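Local coordinates for ABC transporter, solute-binding protein (Staphylococcus aureus, PDB 6LKK) that binds glucose 6-phosphate between its two lobes and acts as the extracellular sensor that feeds a two-component signalling system, at residues M98-L108 against Y182-A192. Sequence-based numbering, arbitrary orientation.
With G6P (6-O-phosphono-alpha-D-glucopyranose), chain B.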
ATOM      1  N   MET A  98       0.852  -6.070   1.733  1.00 16.76           N
ATOM      2  CA  MET A  98       1.929  -5.140   1.396  1.00 16.17           C
ATOM      3  C   MET A  98       2.609  -4.662   2.669  1.00 17.07           C
ATOM      4  O   MET A  98       2.083  -3.772   3.362  1.00 18.25           O
ATOM      5  CB  MET A  98       1.405  -3.953   0.599  1.00 15.89           C
ATOM      6  CG  MET A  98       2.504  -3.093  -0.003  1.00 14.36           C
ATOM      7  SD  MET A  98       3.386  -3.929  -1.328  1.00 18.01           S
ATOM      8  CE  MET A  98       2.129  -3.889  -2.598  1.00 19.37           C
ATOM      9  N   PRO A  99       3.767  -5.213   3.016  1.00 15.60           N
ATOM     10  CA  PRO A  99       4.533  -4.649   4.130  1.00 15.55           C
ATOM     11  C   PRO A  99       4.967  -3.226   3.824  1.00 15.42           C
ATOM     12  O   PRO A  99       5.392  -2.912   2.710  1.00 16.82           O
ATOM     13  CB  PRO A  99       5.739  -5.590   4.250  1.00 15.58           C
ATOM     14  CG  PRO A  99       5.323  -6.844   3.573  1.00 14.80           C
ATOM     15  CD  PRO A  99       4.400  -6.427   2.474  1.00 15.16           C
ATOM     16  N   THR A 100       4.838  -2.358   4.820  1.00 17.79           N
ATOM     17  CA  THR A 100       5.527  -1.082   4.777  1.00 17.79           C
ATOM     18  C   THR A 100       6.969  -1.293   5.220  1.00 18.22           C
ATOM     19  O   THR A 100       7.272  -2.209   5.989  1.00 21.79           O
ATOM     20  CB  THR A 100       4.828  -0.052   5.665  1.00 19.55           C
ATOM     21  OG1 THR A 100       4.810  -0.510   7.021  1.00 19.23           O
ATOM     22  CG2 THR A 100       3.401   0.174   5.191  1.00 19.96           C
ATOM     23  N   VAL A 101       7.872  -0.466   4.693  1.00 16.51           N
ATOM     24  CA  VAL A 101       9.299  -0.664   4.908  1.00 15.68           C
ATOM     25  C   VAL A 101       9.997   0.679   5.048  1.00 16.33           C
ATOM     26  O   VAL A 101       9.480   1.725   4.653  1.00 14.32           O
ATOM     27  CB  VAL A 101       9.962  -1.464   3.763  1.00 14.95           C
ATOM     28  CG1 VAL A 101       9.299  -2.825   3.593  1.00 18.85           C
ATOM     29  CG2 VAL A 101       9.921  -0.683   2.457  1.00 16.02           C
ATOM     30  N   ILE A 102      11.186   0.627   5.628  1.00 15.02           N
ATOM     31  CA  ILE A 102      12.156   1.709   5.540  1.00 15.62           C
ATOM     32  C   ILE A 102      13.082   1.400   4.376  1.00 17.23           C
ATOM     33  O   ILE A 102      13.533   0.261   4.214  1.00 18.59           O
ATOM     34  CB  ILE A 102      12.947   1.852   6.853  1.00 17.61           C
ATOM     35  CG1 ILE A 102      12.020   2.244   8.001  1.00 15.55           C
ATOM     36  CG2 ILE A 102      14.072   2.879   6.695  1.00 18.10           C
ATOM     37  CD1 ILE A 102      12.659   2.115   9.367  1.00 16.77           C
ATOM     38  N   VAL A 103      13.363   2.403   3.554  1.00 14.52           N
ATOM     39  CA  VAL A 103      14.341   2.275   2.483  1.00 16.98           C
ATOM     40  C   VAL A 103      15.539   3.147   2.823  1.00 16.16           C
ATOM     41  O   VAL A 103      15.386   4.283   3.285  1.00 17.05           O
ATOM     42  CB  VAL A 103      13.752   2.642   1.107  1.00 17.51           C
ATOM     43  CG1 VAL A 103      12.769   1.562   0.664  1.00 18.25           C
ATOM     44  CG2 VAL A 103      13.089   4.012   1.141  1.00 19.00           C
ATOM     45  N   VAL A 104      16.730   2.599   2.613  1.00 17.59           N
ATOM     46  CA  VAL A 104      17.987   3.246   2.960  1.00 14.44           C
ATOM     47  C   VAL A 104      18.850   3.304   1.711  1.00 19.07           C
ATOM     48  O   VAL A 104      18.917   2.333   0.951  1.00 18.55           O
ATOM     49  CB  VAL A 104      18.714   2.484   4.088  1.00 15.72           C
ATOM     50  CG1 VAL A 104      20.040   3.156   4.426  1.00 21.07           C
ATOM     51  CG2 VAL A 104      17.825   2.382   5.318  1.00 19.00           C
ATOM     52  N   ASN A 105      19.504   4.441   1.492  1.00 17.16           N
ATOM     53  CA  ASN A 105      20.457   4.549   0.395  1.00 16.89           C
ATOM     54  C   ASN A 105      21.777   3.952   0.863  1.00 15.93           C
ATOM     55  O   ASN A 105      22.414   4.476   1.783  1.00 19.91           O
ATOM     56  CB  ASN A 105      20.623   5.996  -0.058  1.00 18.94           C
ATOM     57  CG  ASN A 105      21.579   6.128  -1.232  1.00 22.22           C
ATOM     58  OD1 ASN A 105      22.738   5.720  -1.147  1.00 22.30           O
ATOM     59  ND2 ASN A 105      21.089   6.667  -2.342  1.00 22.78           N
ATOM     60  N   SER A 106      22.180   2.848   0.238  1.00 17.76           N
ATOM     61  CA  SER A 106      23.336   2.086   0.686  1.00 20.47           C
ATOM     62  C   SER A 106      24.660   2.674   0.215  1.00 26.79           C
ATOM     63  O   SER A 106      25.714   2.222   0.677  1.00 26.61           O
ATOM     64  CB  SER A 106      23.210   0.636   0.212  1.00 20.66           C
ATOM     65  OG  SER A 106      23.017   0.570  -1.191  1.00 23.22           O
ATOM     66  N   ASP A 107      24.639   3.660  -0.682  1.00 22.93           N
ATOM     67  CA  ASP A 107      25.856   4.387  -1.028  1.00 19.95           C
ATOM     68  C   ASP A 107      26.120   5.551  -0.085  1.00 24.02           C
ATOM     69  O   ASP A 107      27.284   5.888   0.158  1.00 27.42           O
ATOM     70  CB  ASP A 107      25.782   4.902  -2.470  1.00 20.67           C
ATOM     71  CG  ASP A 107      26.170   3.847  -3.491  1.00 23.51           C
ATOM     72  OD1 ASP A 107      26.599   2.747  -3.082  1.00 24.55           O
ATOM     73  OD2 ASP A 107      26.049   4.118  -4.707  1.00 24.05           O
ATOM     74  N   LEU A 108      25.070   6.166   0.459  1.00 20.58           N
ATOM     75  CA  LEU A 108      25.228   7.245   1.426  1.00 19.81           C
ATOM     76  C   LEU A 108      25.351   6.740   2.854  1.00 23.64           C
ATOM     77  O   LEU A 108      25.924   7.438   3.700  1.00 23.49           O
ATOM     78  CB  LEU A 108      24.037   8.204   1.348  1.00 21.36           C
ATOM     79  CG  LEU A 108      23.849   8.955   0.030  1.00 25.88           C
ATOM     80  CD1 LEU A 108      22.526   9.695   0.038  1.00 25.72           C
ATOM     81  CD2 LEU A 108      25.002   9.919  -0.202  1.00 29.89           C
ATOM     82  N   TYR A 182      18.058  11.697  -0.173  1.00 21.89           N
ATOM     83  CA  TYR A 182      17.842  11.415   1.235  1.00 20.83           C
ATOM     84  C   TYR A 182      18.573  10.136   1.611  1.00 19.49           C
ATOM     85  O   TYR A 182      18.757   9.240   0.783  1.00 22.60           O
ATOM     86  CB  TYR A 182      16.350  11.267   1.566  1.00 19.75           C
ATOM     87  CG  TYR A 182      15.537  12.516   1.323  1.00 19.32           C
ATOM     88  CD1 TYR A 182      15.592  13.588   2.205  1.00 23.96           C
ATOM     89  CD2 TYR A 182      14.710  12.620   0.216  1.00 22.64           C
ATOM     90  CE1 TYR A 182      14.847  14.731   1.985  1.00 26.44           C
ATOM     91  CE2 TYR A 182      13.964  13.760  -0.013  1.00 23.91           C
ATOM     92  CZ  TYR A 182      14.035  14.811   0.874  1.00 31.41           C
ATOM     93  OH  TYR A 182      13.292  15.947   0.650  1.00 38.37           O
ATOM     94  N   TYR A 183      18.982  10.061   2.877  1.00 19.64           N
ATOM     95  CA  TYR A 183      19.638   8.860   3.378  1.00 18.71           C
ATOM     96  C   TYR A 183      18.656   7.706   3.529  1.00 19.63           C
ATOM     97  O   TYR A 183      19.039   6.543   3.359  1.00 18.57           O
ATOM     98  CB  TYR A 183      20.310   9.152   4.719  1.00 22.10           C
ATOM     99  CG  TYR A 183      21.670   9.796   4.595  1.00 27.56           C
ATOM    100  CD1 TYR A 183      21.854  10.938   3.827  1.00 29.44           C
ATOM    101  CD2 TYR A 183      22.770   9.265   5.253  1.00 25.31           C
ATOM    102  CE1 TYR A 183      23.097  11.529   3.713  1.00 36.19           C
ATOM    103  CE2 TYR A 183      24.016   9.849   5.148  1.00 27.31           C
ATOM    104  CZ  TYR A 183      24.174  10.980   4.378  1.00 36.37           C
ATOM    105  OH  TYR A 183      25.415  11.565   4.270  1.00 39.16           O
ATOM    106  N   ALA A 184      17.400   7.999   3.849  1.00 18.96           N
ATOM    107  CA  ALA A 184      16.422   6.948   4.078  1.00 17.91           C
ATOM    108  C   ALA A 184      15.026   7.540   3.974  1.00 17.55           C
ATOM    109  O   ALA A 184      14.844   8.759   3.992  1.00 19.55           O
ATOM    110  CB  ALA A 184      16.632   6.274   5.441  1.00 17.65           C
ATOM    111  N   GLY A 185      14.038   6.655   3.861  1.00 16.58           N
ATOM    112  CA  GLY A 185      12.662   7.096   3.735  1.00 15.62           C
ATOM    113  C   GLY A 185      11.693   6.002   4.121  1.00 17.40           C
ATOM    114  O   GLY A 185      12.059   4.835   4.270  1.00 17.59           O
ATOM    115  N   LEU A 186      10.433   6.406   4.276  1.00 15.16           N
ATOM    116  CA  LEU A 186       9.351   5.498   4.636  1.00 15.19           C
ATOM    117  C   LEU A 186       8.552   5.158   3.383  1.00 17.06           C
ATOM    118  O   LEU A 186       7.933   6.037   2.777  1.00 16.36           O
ATOM    119  CB  LEU A 186       8.454   6.125   5.703  1.00 16.74           C
ATOM    120  CG  LEU A 186       9.140   6.542   7.005  1.00 16.75           C
ATOM    121  CD1 LEU A 186       8.089   6.899   8.040  1.00 16.90           C
ATOM    122  CD2 LEU A 186      10.062   5.457   7.540  1.00 17.33           C
ATOM    123  N   SER A 187       8.563   3.883   3.006  1.00 15.28           N
ATOM    124  CA  SER A 187       8.035   3.446   1.719  1.00 15.33           C
ATOM    125  C   SER A 187       7.237   2.163   1.938  1.00 15.18           C
ATOM    126  O   SER A 187       6.769   1.867   3.044  1.00 13.99           O
ATOM    127  CB  SER A 187       9.187   3.276   0.714  1.00 16.43           C
ATOM    128  OG  SER A 187       8.720   2.850  -0.551  1.00 17.57           O
ATOM    129  N   TYR A 188       7.051   1.394   0.867  1.00 15.25           N
ATOM    130  CA  TYR A 188       6.403   0.097   0.962  1.00 15.63           C
ATOM    131  C   TYR A 188       7.130  -0.883   0.051  1.00 15.37           C
ATOM    132  O   TYR A 188       7.885  -0.496  -0.843  1.00 14.95           O
ATOM    133  CB  TYR A 188       4.906   0.169   0.622  1.00 15.49           C
ATOM    134  CG  TYR A 188       4.566   0.622  -0.781  1.00 16.48           C
ATOM    135  CD1 TYR A 188       4.493   1.971  -1.101  1.00 15.98           C
ATOM    136  CD2 TYR A 188       4.289  -0.301  -1.781  1.00 16.61           C
ATOM    137  CE1 TYR A 188       4.168   2.386  -2.374  1.00 15.67           C
ATOM    138  CE2 TYR A 188       3.962   0.106  -3.060  1.00 19.34           C
ATOM    139  CZ  TYR A 188       3.905   1.452  -3.353  1.00 16.95           C
ATOM    140  OH  TYR A 188       3.582   1.866  -4.626  1.00 19.78           O
ATOM    141  N   GLU A 189       6.876  -2.168   0.292  1.00 14.36           N
ATOM    142  CA  GLU A 189       7.752  -3.221  -0.210  1.00 16.05           C
ATOM    143  C   GLU A 189       7.882  -3.190  -1.731  1.00 14.48           C
ATOM    144  O   GLU A 189       8.992  -3.280  -2.269  1.00 16.16           O
ATOM    145  CB  GLU A 189       7.228  -4.575   0.259  1.00 17.05           C
ATOM    146  CG  GLU A 189       8.180  -5.724   0.028  1.00 18.02           C
ATOM    147  CD  GLU A 189       7.709  -6.989   0.698  1.00 17.65           C
ATOM    148  OE1 GLU A 189       6.679  -7.546   0.258  1.00 18.99           O
ATOM    149  OE2 GLU A 189       8.352  -7.419   1.679  1.00 18.45           O
ATOM    150  N   GLN A 190       6.759  -3.099  -2.449  1.00 15.12           N
ATOM    151  CA  GLN A 190       6.819  -3.199  -3.908  1.00 15.47           C
ATOM    152  C   GLN A 190       7.534  -2.003  -4.527  1.00 16.99           C
ATOM    153  O   GLN A 190       8.268  -2.154  -5.510  1.00 18.83           O
ATOM    154  CB  GLN A 190       5.409  -3.335  -4.492  1.00 16.68           C
ATOM    155  CG  GLN A 190       4.907  -4.760  -4.558  1.00 22.50           C
ATOM    156  CD  GLN A 190       5.837  -5.658  -5.344  1.00 21.70           C
ATOM    157  OE1 GLN A 190       6.217  -5.341  -6.472  1.00 21.54           O
ATOM    158  NE2 GLN A 190       6.238  -6.770  -4.739  1.00 19.67           N
ATOM    159  N   ASP A 191       7.327  -0.808  -3.975  1.00 15.02           N
ATOM    160  CA  ASP A 191       8.001   0.375  -4.500  1.00 16.16           C
ATOM    161  C   ASP A 191       9.503   0.298  -4.259  1.00 17.08           C
ATOM    162  O   ASP A 191      10.302   0.636  -5.142  1.00 16.89           O
ATOM    163  CB  ASP A 191       7.399   1.622  -3.855  1.00 20.32           C
ATOM    164  CG  ASP A 191       7.253   2.784  -4.825  1.00 22.73           C
ATOM    165  OD1 ASP A 191       7.639   2.654  -6.008  1.00 33.95           O
ATOM    166  OD2 ASP A 191       6.738   3.836  -4.391  1.00 18.95           O
ATOM    167  N   ALA A 192       9.904  -0.157  -3.072  1.00 16.08           N
ATOM    168  CA  ALA A 192      11.319  -0.358  -2.798  1.00 16.28           C
ATOM    169  C   ALA A 192      11.916  -1.398  -3.737  1.00 19.54           C
ATOM    170  O   ALA A 192      13.016  -1.210  -4.271  1.00 19.38           O
ATOM    171  CB  ALA A 192      11.504  -0.780  -1.344  1.00 16.64           C
TER
HETATM  172  C1  G6P B 401       0.306   1.631   0.235  1.00 34.23           C
HETATM  173  C2  G6P B 401      -0.506   0.400  -0.238  1.00 19.60           C
HETATM  174  C3  G6P B 401      -0.551   0.216  -1.710  1.00 16.31           C
HETATM  175  C4  G6P B 401      -0.618   1.503  -2.403  1.00 21.05           C
HETATM  176  C5  G6P B 401       0.694   2.251  -2.192  1.00 17.44           C
HETATM  177  C6  G6P B 401       0.608   3.632  -2.760  1.00 18.51           C
HETATM  178  O1  G6P B 401       1.234   1.249   1.205  1.00 20.78           O
HETATM  179  O2  G6P B 401       0.029  -0.797   0.353  1.00 20.56           O
HETATM  180  O3  G6P B 401      -1.767  -0.581  -2.051  1.00 18.79           O
HETATM  181  O4  G6P B 401      -0.805   1.301  -3.825  1.00 19.42           O
HETATM  182  O5  G6P B 401       1.058   2.387  -0.768  1.00 20.33           O
HETATM  183  O6  G6P B 401      -0.461   4.311  -2.140  1.00 16.32           O
HETATM  184  P   G6P B 401      -0.207   5.850  -1.488  1.00 16.74           P
HETATM  185  O1P G6P B 401      -1.548   6.376  -1.008  1.00 19.19           O
HETATM  186  O2P G6P B 401       0.370   6.789  -2.565  1.00 17.54           O
HETATM  187  O3P G6P B 401       0.733   5.752  -0.342  1.00 16.90           O
HETATM  188  O   HOH W   1      27.307   9.568   2.974  1.00 38.94           O
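Met98 SD comes in at the edge of the Tyr188 ring, 5.1 Å from its centroid, a Met-aromatic contact; of the ring's faces, one has the sugar ring oxygen O5 of glucose 6-phosphate 3.4 Å above it, offset toward the rim, and the other has Asp191 CB. Met98 CG touches both Tyr188 CD2 and the sugar. Bends at chi2 and chi3 carry the Met98 methyl on to Gln190, CE to CG 3.5 Å, and Gln190 N points a weak bond at the sulfur. At the far end the Tyr183 ring has Leu108 CB over the centre of one face, 4.0 Å from the centroid, and a water links Tyr183 OH to Leu108 O. Where the strand ends, Asn105 OD1 closes an Asx turn with Asp107 N and an Asx motif with Leu108 N, from opposite faces of its amide. Between these ends, 98-105 and 184-188 pair antiparallel, Val101 with Ser187 and Val103 with Gly185 each joined by two backbone hydrogen bonds. Ala192 CB packs unusually close to Val103 CG1 (3.3 Å), where helix 189-197 meets the sheet. Pro99 O takes Glu189 N at 2.9 Å. A strand running into a helix beside the ligand is in keeping with the periplasmic-binding-protein fold, with Met98 and Tyr188 lining the glucose 6-phosphate pocket.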